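Ubiquinone biosynthesis accessory factor UbiJ (Escherichia coli, PDB 6H6P) binds hydrophobic intermediates of ubiquinone biosynthesis through its SCP2 domain and is essential for the stability of the Ubi complex. Local coordinates at residues K46-E51 with I113-N118; E51-S56 with I83-V88; R93-L98 with N118-A123. One frame throughout, in Å; residues are numbered along the deposited sequence.

Overall arrangement
All three contacts belong to the SCP2 domain, the lipid-binding part of UbiJ. Interactions 1 and 2 both use strand 47-52 and share Glu-51: the first packs the strand's body against helix 113-124, the second pairs its end with strand 80-84, and their centres lie about 15 Å apart. Interactions 1 and 3 share helix 113-124 and Asn-118, with centres about 11 Å apart. They touch directly, Val-116 and Gln-117 meeting Leu-98 while Leu-48 reaches Phe-119, so one helix packs against both the sheet and helix 95-104. Interactions 2 and 3 are about 18 Å apart between centres and do not touch. A calcium ion is bound by Ser-87 in interaction 2.

Interaction 1: K46-E51 with I113-N118; sequences KVLRVE and IQVVQN
A chi1 of 176° sets Val-115 CG1 opposite the backbone N and points that methyl at CB of Lys-46, 4.0 Å away, and at CB of Leu-48. The other branch, CG2, stands anti to the carbonyl carbon and is met by Lys-46, whose chain bends at chi2 (-72°) and brings CD to 3.8 Å from Val-115 CG2. Thus the two methyls of one valine divide the work: CG1 sits against the CB atoms of Leu-48 on the strand and of Lys-46 just before it, CG2 against the aliphatic middle of the lysine. The two side chains cross obliquely, and NZ then runs on to Asp-79, a long and weak ion pair, and to Asp-77 of the second subunit, also long and weak.

Leu-48 adds the next layer. Its CD1 lies 4.2 Å from CB of Val-116, the next residue of the helix. No hydrogen bond joins the two segments; the contact is apolar packing and is buried. Leu-48 also touches Phe-63 and Cys-80 from the two strands flanking its own, and Val-115 reaches Cys-80 as well, while Val-116 leans on Leu-98 of helix 95-104. The axes of strand 47-51 and helix 113-118 approach to 9.1 Å and run at 88° to one another. This is a helix packed across the mixed sheet, as in the SCP2 fold.

Interaction 2: E51-S56 with I83-V88; sequences EVKGFS and IAYASV. With CA (calcium ion), chain T.
Lys-53 folds over Tyr-85, its CB 3.6 Å from the ring centroid and only 12° off the ring normal, a CH-pi contact over one face. CD and CE run along the CD1-CE1 side of the ring, and the bends at chi3 and chi4 turn Lys-53 NZ back to Ile-83 O, a weak hydrogen bond of 3.4 Å. Beneath this wrap, Ile-83 lies beside Glu-51, pointing the same way, with CG1 3.8 Å from Glu-51 CB, while its CG2 meets Lys-53 CG. Cut back to an alanine, Ile-83 would probably leave the aliphatic parts of Glu-51 and Lys-53 without a common partner and open a gap between them. On the opposite face of the sheet Val-52 CG1 touches Ala-86 CB, a methyl that also meets the edge of the Phe-55 ring at CE1, 3.5 Å away.

The backbone sets these positions: Ala-84 N donates to Glu-51 O (3.2 Å), and Lys-53 N donates to Ala-84 O (2.8 Å). Just beyond, Ser-87 OG binds a calcium ion at 2.4 Å. The arrangement is the end of a parallel strand pair, 47-52 beside 80-84, within the mixed sheet of the SCP2 domain.

Interaction 3: R93-L98 with N118-A123; sequences RDRQQL and NFVALA
Val-120 sends its CB toward the start of helix 95-104 and the loop leading into it, and two side chains meet it there, each at about a right angle. A chi1 of -61° puts CG1 opposite the carbonyl carbon and leaves CG2 between that carbon and the backbone N, and CG2 does the touching: Leu-98 CD2 and Arg-95 CG each come to 3.7 Å from Val-120 CG2. The same methyl lies at the edge of the Arg-95 guanidinium, near its plane. Val-120 CB rests 3.9 Å from Asp-94 C. This is helix-to-helix packing in the SCP2 domain, the N-terminal turn of helix 95-104 against the C-terminal half of helix 113-124.

Asp-94 is the N-cap of that first helix; its OD1 accepts a weak bond from Gln-97 N. Arg-93 starts away from the partner helix, but its chain bends at chi3 (47°) and lays one guanidinium face over Ala-123 O. Arg-93 NH2 is 2.9 Å from Ala-123 O, at too poor an angle for a hydrogen bond. Ala-123 CB sits 4.1 Å from Arg-93 CA. Farther round helix 113-124, Phe-119 and Leu-122 pack on helix 15-30.

Interaction 1: K46-E51 with I113-N118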
loop_
_atom_site.group_PDB
_atom_site.type_symbol
_atom_site.label_atom_id
_atom_site.label_comp_id
_atom_site.label_asym_id
_atom_site.label_seq_id
_atom_site.Cartn_x
_atom_site.Cartn_y
_atom_site.Cartn_z
ATOM N N LYS C 46 5.491 5.169 -13.860
ATOM C CA LYS C 46 5.393 4.501 -15.162
ATOM C C LYS C 46 4.643 3.180 -15.108
ATOM O O LYS C 46 4.717 2.437 -14.137
ATOM C CB LYS C 46 6.773 4.319 -15.838
ATOM C CG LYS C 46 7.583 5.599 -16.022
ATOM C CD LYS C 46 7.034 6.508 -17.101
ATOM C CE LYS C 46 7.553 7.911 -16.966
ATOM N NZ LYS C 46 6.792 8.848 -17.830
ATOM N N VAL C 47 3.915 2.908 -16.178
ATOM C CA VAL C 47 3.159 1.685 -16.399
ATOM C C VAL C 47 3.730 1.052 -17.679
ATOM O O VAL C 47 3.837 1.718 -18.716
ATOM C CB VAL C 47 1.631 1.940 -16.476
ATOM C CG1 VAL C 47 0.864 0.648 -16.721
ATOM C CG2 VAL C 47 1.122 2.629 -15.209
ATOM N N LEU C 48 4.191 -0.201 -17.560
ATOM C CA LEU C 48 4.737 -0.987 -18.661
ATOM C C LEU C 48 3.798 -2.153 -18.899
ATOM O O LEU C 48 3.685 -3.030 -18.043
ATOM C CB LEU C 48 6.190 -1.458 -18.373
ATOM C CG LEU C 48 6.904 -2.349 -19.415
ATOM C CD1 LEU C 48 7.108 -1.643 -20.755
ATOM C CD2 LEU C 48 8.256 -2.789 -18.880
ATOM N N ARG C 49 3.055 -2.105 -20.018
ATOM C CA ARG C 49 2.153 -3.177 -20.393
ATOM C C ARG C 49 2.955 -4.086 -21.277
ATOM O O ARG C 49 3.715 -3.622 -22.123
ATOM C CB ARG C 49 0.898 -2.671 -21.125
ATOM C CG ARG C 49 -0.207 -3.708 -21.202
ATOM C CD ARG C 49 -1.512 -3.099 -21.652
ATOM N NE ARG C 49 -2.643 -3.979 -21.327
ATOM C CZ ARG C 49 -3.666 -3.663 -20.528
ATOM N NH1 ARG C 49 -3.735 -2.460 -19.963
ATOM N NH2 ARG C 49 -4.635 -4.545 -20.302
ATOM N N VAL C 50 2.851 -5.390 -21.002
ATOM C CA VAL C 50 3.523 -6.456 -21.718
ATOM C C VAL C 50 2.409 -7.319 -22.258
ATOM O O VAL C 50 1.602 -7.830 -21.485
ATOM C CB VAL C 50 4.500 -7.262 -20.814
ATOM C CG1 VAL C 50 5.157 -8.375 -21.606
ATOM C CG2 VAL C 50 5.559 -6.358 -20.154
ATOM N N GLU C 51 2.350 -7.443 -23.589
ATOM C CA GLU C 51 1.391 -8.270 -24.325
ATOM C C GLU C 51 2.053 -9.612 -24.665
ATOM O O GLU C 51 2.967 -9.669 -25.497
ATOM C CB GLU C 51 0.893 -7.530 -25.578
ATOM C CG GLU C 51 0.195 -6.203 -25.286
ATOM C CD GLU C 51 -1.185 -6.222 -24.643
ATOM O OE1 GLU C 51 -1.760 -7.315 -24.445
ATOM O OE2 GLU C 51 -1.713 -5.122 -24.369
ATOM N N ILE C 113 9.695 4.309 -25.531
ATOM C CA ILE C 113 10.757 3.294 -25.499
ATOM C C ILE C 113 11.695 3.466 -24.273
ATOM O O ILE C 113 12.322 2.503 -23.850
ATOM C CB ILE C 113 11.534 3.235 -26.853
ATOM C CG1 ILE C 113 12.361 1.918 -26.981
ATOM C CG2 ILE C 113 12.387 4.510 -27.084
ATOM C CD1 ILE C 113 12.896 1.574 -28.374
ATOM N N GLN C 114 11.752 4.666 -23.681
ATOM C CA GLN C 114 12.594 4.929 -22.517
ATOM C C GLN C 114 12.129 4.204 -21.257
ATOM O O GLN C 114 12.945 4.011 -20.360
ATOM C CB GLN C 114 12.763 6.426 -22.274
ATOM C CG GLN C 114 13.929 7.023 -23.057
ATOM C CD GLN C 114 14.119 8.508 -22.815
ATOM O OE1 GLN C 114 13.600 9.095 -21.846
ATOM N NE2 GLN C 114 14.887 9.156 -23.695
ATOM N N VAL C 115 10.850 3.781 -21.196
ATOM C CA VAL C 115 10.289 3.040 -20.066
ATOM C C VAL C 115 10.920 1.618 -20.042
ATOM O O VAL C 115 11.416 1.180 -18.996
ATOM C CB VAL C 115 8.722 3.020 -20.079
ATOM C CG1 VAL C 115 8.143 2.163 -18.950
ATOM C CG2 VAL C 115 8.141 4.426 -20.029
ATOM N N VAL C 116 10.918 0.918 -21.199
ATOM C CA VAL C 116 11.486 -0.422 -21.341
ATOM C C VAL C 116 13.047 -0.389 -21.273
ATOM O O VAL C 116 13.639 -1.335 -20.740
ATOM C CB VAL C 116 10.918 -1.196 -22.571
ATOM C CG1 VAL C 116 11.261 -0.534 -23.896
ATOM C CG2 VAL C 116 11.339 -2.665 -22.555
ATOM N N GLN C 117 13.694 0.701 -21.756
ATOM C CA GLN C 117 15.148 0.897 -21.694
ATOM C C GLN C 117 15.632 1.040 -20.243
ATOM O O GLN C 117 16.698 0.526 -19.887
ATOM C CB GLN C 117 15.550 2.129 -22.500
ATOM C CG GLN C 117 15.590 1.874 -24.004
ATOM C CD GLN C 117 15.675 3.128 -24.837
ATOM O OE1 GLN C 117 15.673 4.263 -24.335
ATOM N NE2 GLN C 117 15.721 2.943 -26.144
ATOM N N ASN C 118 14.832 1.736 -19.406
ATOM C CA ASN C 118 15.094 1.941 -17.971
ATOM C C ASN C 118 14.732 0.737 -17.143
ATOM O O ASN C 118 15.244 0.584 -16.026
ATOM C CB ASN C 118 14.396 3.184 -17.430
ATOM C CG ASN C 118 14.918 4.474 -18.028
ATOM O OD1 ASN C 118 16.108 4.618 -18.352
ATOM N ND2 ASN C 118 14.025 5.435 -18.202
#

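Interaction 2: E51-S56 with I83-V88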
loop_
_atom_site.group_PDB
_atom_site.type_symbol
_atom_site.label_atom_id
_atom_site.label_comp_id
_atom_site.label_asym_id
_atom_site.label_seq_id
_atom_site.Cartn_x
_atom_site.Cartn_y
_atom_site.Cartn_z
ATOM N N GLU C 51 2.350 -7.443 -23.589
ATOM C CA GLU C 51 1.391 -8.270 -24.325
ATOM C C GLU C 51 2.053 -9.612 -24.665
ATOM O O GLU C 51 2.967 -9.669 -25.497
ATOM C CB GLU C 51 0.893 -7.530 -25.578
ATOM C CG GLU C 51 0.195 -6.203 -25.286
ATOM C CD GLU C 51 -1.185 -6.222 -24.643
ATOM O OE1 GLU C 51 -1.760 -7.315 -24.445
ATOM O OE2 GLU C 51 -1.713 -5.122 -24.369
ATOM N N VAL C 52 1.669 -10.668 -23.930
ATOM C CA VAL C 52 2.259 -11.994 -24.100
ATOM C C VAL C 52 1.635 -12.599 -25.349
ATOM O O VAL C 52 0.424 -12.802 -25.387
ATOM C CB VAL C 52 2.137 -12.883 -22.829
ATOM C CG1 VAL C 52 2.892 -14.186 -22.995
ATOM C CG2 VAL C 52 2.646 -12.156 -21.602
ATOM N N LYS C 53 2.454 -12.782 -26.404
ATOM C CA LYS C 53 2.030 -13.260 -27.724
ATOM C C LYS C 53 1.529 -14.706 -27.770
ATOM O O LYS C 53 0.562 -14.967 -28.511
ATOM C CB LYS C 53 3.122 -13.057 -28.780
ATOM C CG LYS C 53 3.034 -11.752 -29.543
ATOM C CD LYS C 53 3.617 -11.876 -30.945
ATOM C CE LYS C 53 5.061 -11.447 -31.084
ATOM N NZ LYS C 53 5.214 -9.964 -31.171
ATOM N N GLY C 54 2.179 -15.628 -27.048
ATOM C CA GLY C 54 1.778 -17.039 -27.054
ATOM C C GLY C 54 0.368 -17.296 -26.525
ATOM O O GLY C 54 -0.441 -17.976 -27.158
ATOM N N PHE C 55 0.075 -16.699 -25.360
ATOM C CA PHE C 55 -1.172 -16.736 -24.595
ATOM C C PHE C 55 -1.971 -15.495 -25.015
ATOM O O PHE C 55 -1.366 -14.591 -25.583
ATOM C CB PHE C 55 -0.785 -16.661 -23.116
ATOM C CG PHE C 55 0.283 -17.668 -22.744
ATOM C CD1 PHE C 55 1.637 -17.361 -22.878
ATOM C CD2 PHE C 55 -0.062 -18.941 -22.312
ATOM C CE1 PHE C 55 2.622 -18.313 -22.588
ATOM C CE2 PHE C 55 0.925 -19.883 -22.003
ATOM C CZ PHE C 55 2.260 -19.565 -22.148
ATOM N N SER C 56 -3.273 -15.407 -24.767
ATOM C CA SER C 56 -4.033 -14.215 -25.196
ATOM C C SER C 56 -3.902 -12.980 -24.263
ATOM O O SER C 56 -4.397 -11.900 -24.608
ATOM C CB SER C 56 -5.508 -14.568 -25.399
ATOM O OG SER C 56 -6.093 -15.154 -24.244
ATOM N N ILE C 83 5.309 -5.999 -27.003
ATOM C CA ILE C 83 4.634 -7.191 -27.524
ATOM C C ILE C 83 5.673 -8.236 -27.914
ATOM O O ILE C 83 6.501 -7.973 -28.783
ATOM C CB ILE C 83 3.603 -6.906 -28.664
ATOM C CG1 ILE C 83 2.727 -5.661 -28.377
ATOM C CG2 ILE C 83 2.732 -8.139 -28.921
ATOM C CD1 ILE C 83 3.132 -4.415 -29.104
ATOM N N ALA C 84 5.637 -9.412 -27.251
ATOM C CA ALA C 84 6.554 -10.530 -27.485
ATOM C C ALA C 84 6.000 -11.835 -26.909
ATOM O O ALA C 84 5.066 -11.800 -26.108
ATOM C CB ALA C 84 7.908 -10.226 -26.857
ATOM N N TYR C 85 6.574 -12.985 -27.318
ATOM C CA TYR C 85 6.199 -14.306 -26.819
ATOM C C TYR C 85 6.793 -14.491 -25.426
ATOM O O TYR C 85 7.857 -13.951 -25.150
ATOM C CB TYR C 85 6.724 -15.377 -27.767
ATOM C CG TYR C 85 5.811 -15.649 -28.934
ATOM C CD1 TYR C 85 5.919 -14.921 -30.111
ATOM C CD2 TYR C 85 4.867 -16.676 -28.883
ATOM C CE1 TYR C 85 5.088 -15.180 -31.198
ATOM C CE2 TYR C 85 4.023 -16.938 -29.960
ATOM C CZ TYR C 85 4.132 -16.181 -31.113
ATOM O OH TYR C 85 3.294 -16.413 -32.179
ATOM N N ALA C 86 6.138 -15.280 -24.564
ATOM C CA ALA C 86 6.597 -15.553 -23.195
ATOM C C ALA C 86 8.120 -15.878 -23.063
ATOM O O ALA C 86 8.776 -15.392 -22.143
ATOM C CB ALA C 86 5.750 -16.659 -22.581
ATOM N N SER C 87 8.656 -16.671 -24.011
ATOM C CA SER C 87 10.033 -17.165 -24.150
ATOM C C SER C 87 11.076 -16.088 -24.332
ATOM O O SER C 87 12.235 -16.344 -23.987
ATOM C CB SER C 87 10.134 -18.090 -25.355
ATOM O OG SER C 87 9.198 -19.146 -25.294
ATOM N N VAL C 88 10.708 -14.935 -24.950
ATOM C CA VAL C 88 11.639 -13.836 -25.229
ATOM C C VAL C 88 11.717 -12.850 -24.052
ATOM O O VAL C 88 12.758 -12.230 -23.869
ATOM C CB VAL C 88 11.457 -13.116 -26.605
ATOM C CG1 VAL C 88 11.740 -14.055 -27.764
ATOM C CG2 VAL C 88 10.105 -12.492 -26.763
HETATM CA CA CA T . 6.961 -18.754 -26.027
#

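Interaction 3: R93-L98 with N118-A123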
loop_
_atom_site.group_PDB
_atom_site.type_symbol
_atom_site.label_atom_id
_atom_site.label_comp_id
_atom_site.label_asym_id
_atom_site.label_seq_id
_atom_site.Cartn_x
_atom_site.Cartn_y
_atom_site.Cartn_z
ATOM N N ARG C 93 16.978 -8.531 -19.958
ATOM C CA ARG C 93 17.845 -8.335 -18.801
ATOM C C ARG C 93 19.030 -7.396 -19.060
ATOM O O ARG C 93 19.944 -7.353 -18.236
ATOM C CB ARG C 93 18.318 -9.679 -18.235
ATOM C CG ARG C 93 17.271 -10.488 -17.465
ATOM C CD ARG C 93 17.962 -11.561 -16.633
ATOM N NE ARG C 93 19.102 -10.987 -15.912
ATOM C CZ ARG C 93 19.030 -10.411 -14.717
ATOM N NH1 ARG C 93 17.884 -10.399 -14.043
ATOM N NH2 ARG C 93 20.107 -9.866 -14.173
ATOM N N ASP C 94 19.011 -6.645 -20.189
ATOM C CA ASP C 94 19.959 -5.566 -20.528
ATOM C C ASP C 94 19.675 -4.903 -21.877
ATOM O O ASP C 94 19.054 -5.501 -22.753
ATOM C CB ASP C 94 21.455 -5.922 -20.399
ATOM C CG ASP C 94 21.950 -7.105 -21.163
ATOM O OD1 ASP C 94 22.023 -7.015 -22.409
ATOM O OD2 ASP C 94 22.408 -8.068 -20.513
ATOM N N ARG C 95 20.142 -3.641 -22.006
ATOM C CA ARG C 95 20.007 -2.732 -23.154
ATOM C C ARG C 95 20.504 -3.309 -24.492
ATOM O O ARG C 95 19.904 -3.033 -25.533
ATOM C CB ARG C 95 20.685 -1.380 -22.852
ATOM C CG ARG C 95 19.924 -0.516 -21.829
ATOM C CD ARG C 95 19.411 0.793 -22.407
ATOM N NE ARG C 95 18.655 0.587 -23.644
ATOM C CZ ARG C 95 19.015 1.055 -24.837
ATOM N NH1 ARG C 95 18.272 0.800 -25.908
ATOM N NH2 ARG C 95 20.118 1.785 -24.968
ATOM N N GLN C 96 21.573 -4.121 -24.455
ATOM C CA GLN C 96 22.178 -4.770 -25.631
ATOM C C GLN C 96 21.222 -5.796 -26.242
ATOM O O GLN C 96 21.067 -5.849 -27.468
ATOM C CB GLN C 96 23.513 -5.456 -25.236
ATOM C CG GLN C 96 24.619 -4.491 -24.775
ATOM C CD GLN C 96 25.219 -4.809 -23.412
ATOM O OE1 GLN C 96 24.512 -5.075 -22.423
ATOM N NE2 GLN C 96 26.541 -4.707 -23.313
ATOM N N GLN C 97 20.585 -6.607 -25.369
ATOM C CA GLN C 97 19.626 -7.655 -25.730
ATOM C C GLN C 97 18.308 -7.064 -26.197
ATOM O O GLN C 97 17.693 -7.615 -27.100
ATOM C CB GLN C 97 19.419 -8.634 -24.571
ATOM C CG GLN C 97 20.653 -9.470 -24.235
ATOM C CD GLN C 97 20.413 -10.347 -23.030
ATOM O OE1 GLN C 97 20.020 -9.882 -21.951
ATOM N NE2 GLN C 97 20.650 -11.641 -23.184
ATOM N N LEU C 98 17.891 -5.933 -25.603
ATOM C CA LEU C 98 16.684 -5.191 -25.991
ATOM C C LEU C 98 16.801 -4.622 -27.438
ATOM O O LEU C 98 15.833 -4.733 -28.194
ATOM C CB LEU C 98 16.336 -4.095 -24.942
ATOM C CG LEU C 98 15.323 -3.002 -25.329
ATOM C CD1 LEU C 98 13.911 -3.484 -25.172
ATOM C CD2 LEU C 98 15.534 -1.783 -24.498
ATOM N N ASN C 118 14.832 1.736 -19.406
ATOM C CA ASN C 118 15.094 1.941 -17.971
ATOM C C ASN C 118 14.732 0.737 -17.143
ATOM O O ASN C 118 15.244 0.584 -16.026
ATOM C CB ASN C 118 14.396 3.184 -17.430
ATOM C CG ASN C 118 14.918 4.474 -18.028
ATOM O OD1 ASN C 118 16.108 4.618 -18.352
ATOM N ND2 ASN C 118 14.025 5.435 -18.202
ATOM N N PHE C 119 13.842 -0.122 -17.682
ATOM C CA PHE C 119 13.467 -1.363 -17.024
ATOM C C PHE C 119 14.625 -2.347 -17.148
ATOM O O PHE C 119 15.076 -2.895 -16.135
ATOM C CB PHE C 119 12.145 -1.942 -17.574
ATOM C CG PHE C 119 11.885 -3.286 -16.950
ATOM C CD1 PHE C 119 11.526 -3.390 -15.608
ATOM C CD2 PHE C 119 12.106 -4.451 -17.664
ATOM C CE1 PHE C 119 11.349 -4.638 -15.014
ATOM C CE2 PHE C 119 11.942 -5.694 -17.067
ATOM C CZ PHE C 119 11.552 -5.782 -15.750
ATOM N N VAL C 120 15.113 -2.520 -18.397
ATOM C CA VAL C 120 16.219 -3.387 -18.785
ATOM C C VAL C 120 17.575 -2.932 -18.095
ATOM O O VAL C 120 18.397 -3.783 -17.759
ATOM C CB VAL C 120 16.324 -3.593 -20.332
ATOM C CG1 VAL C 120 15.071 -4.254 -20.939
ATOM C CG2 VAL C 120 16.756 -2.348 -21.078
ATOM N N ALA C 121 17.763 -1.619 -17.835
ATOM C CA ALA C 121 18.938 -1.076 -17.118
ATOM C C ALA C 121 18.898 -1.448 -15.603
ATOM O O ALA C 121 19.945 -1.748 -15.008
ATOM C CB ALA C 121 19.020 0.435 -17.288
ATOM N N LEU C 122 17.680 -1.422 -14.998
ATOM C CA LEU C 122 17.400 -1.816 -13.613
ATOM C C LEU C 122 17.597 -3.358 -13.463
ATOM O O LEU C 122 18.191 -3.815 -12.481
ATOM C CB LEU C 122 15.950 -1.386 -13.236
ATOM C CG LEU C 122 15.372 -1.859 -11.875
ATOM C CD1 LEU C 122 16.289 -1.504 -10.682
ATOM C CD2 LEU C 122 13.956 -1.341 -11.663
ATOM N N ALA C 123 17.078 -4.137 -14.446
ATOM C CA ALA C 123 17.189 -5.591 -14.542
ATOM C C ALA C 123 18.650 -6.055 -14.768
ATOM O O ALA C 123 19.025 -7.141 -14.316
ATOM C CB ALA C 123 16.319 -6.092 -15.663
#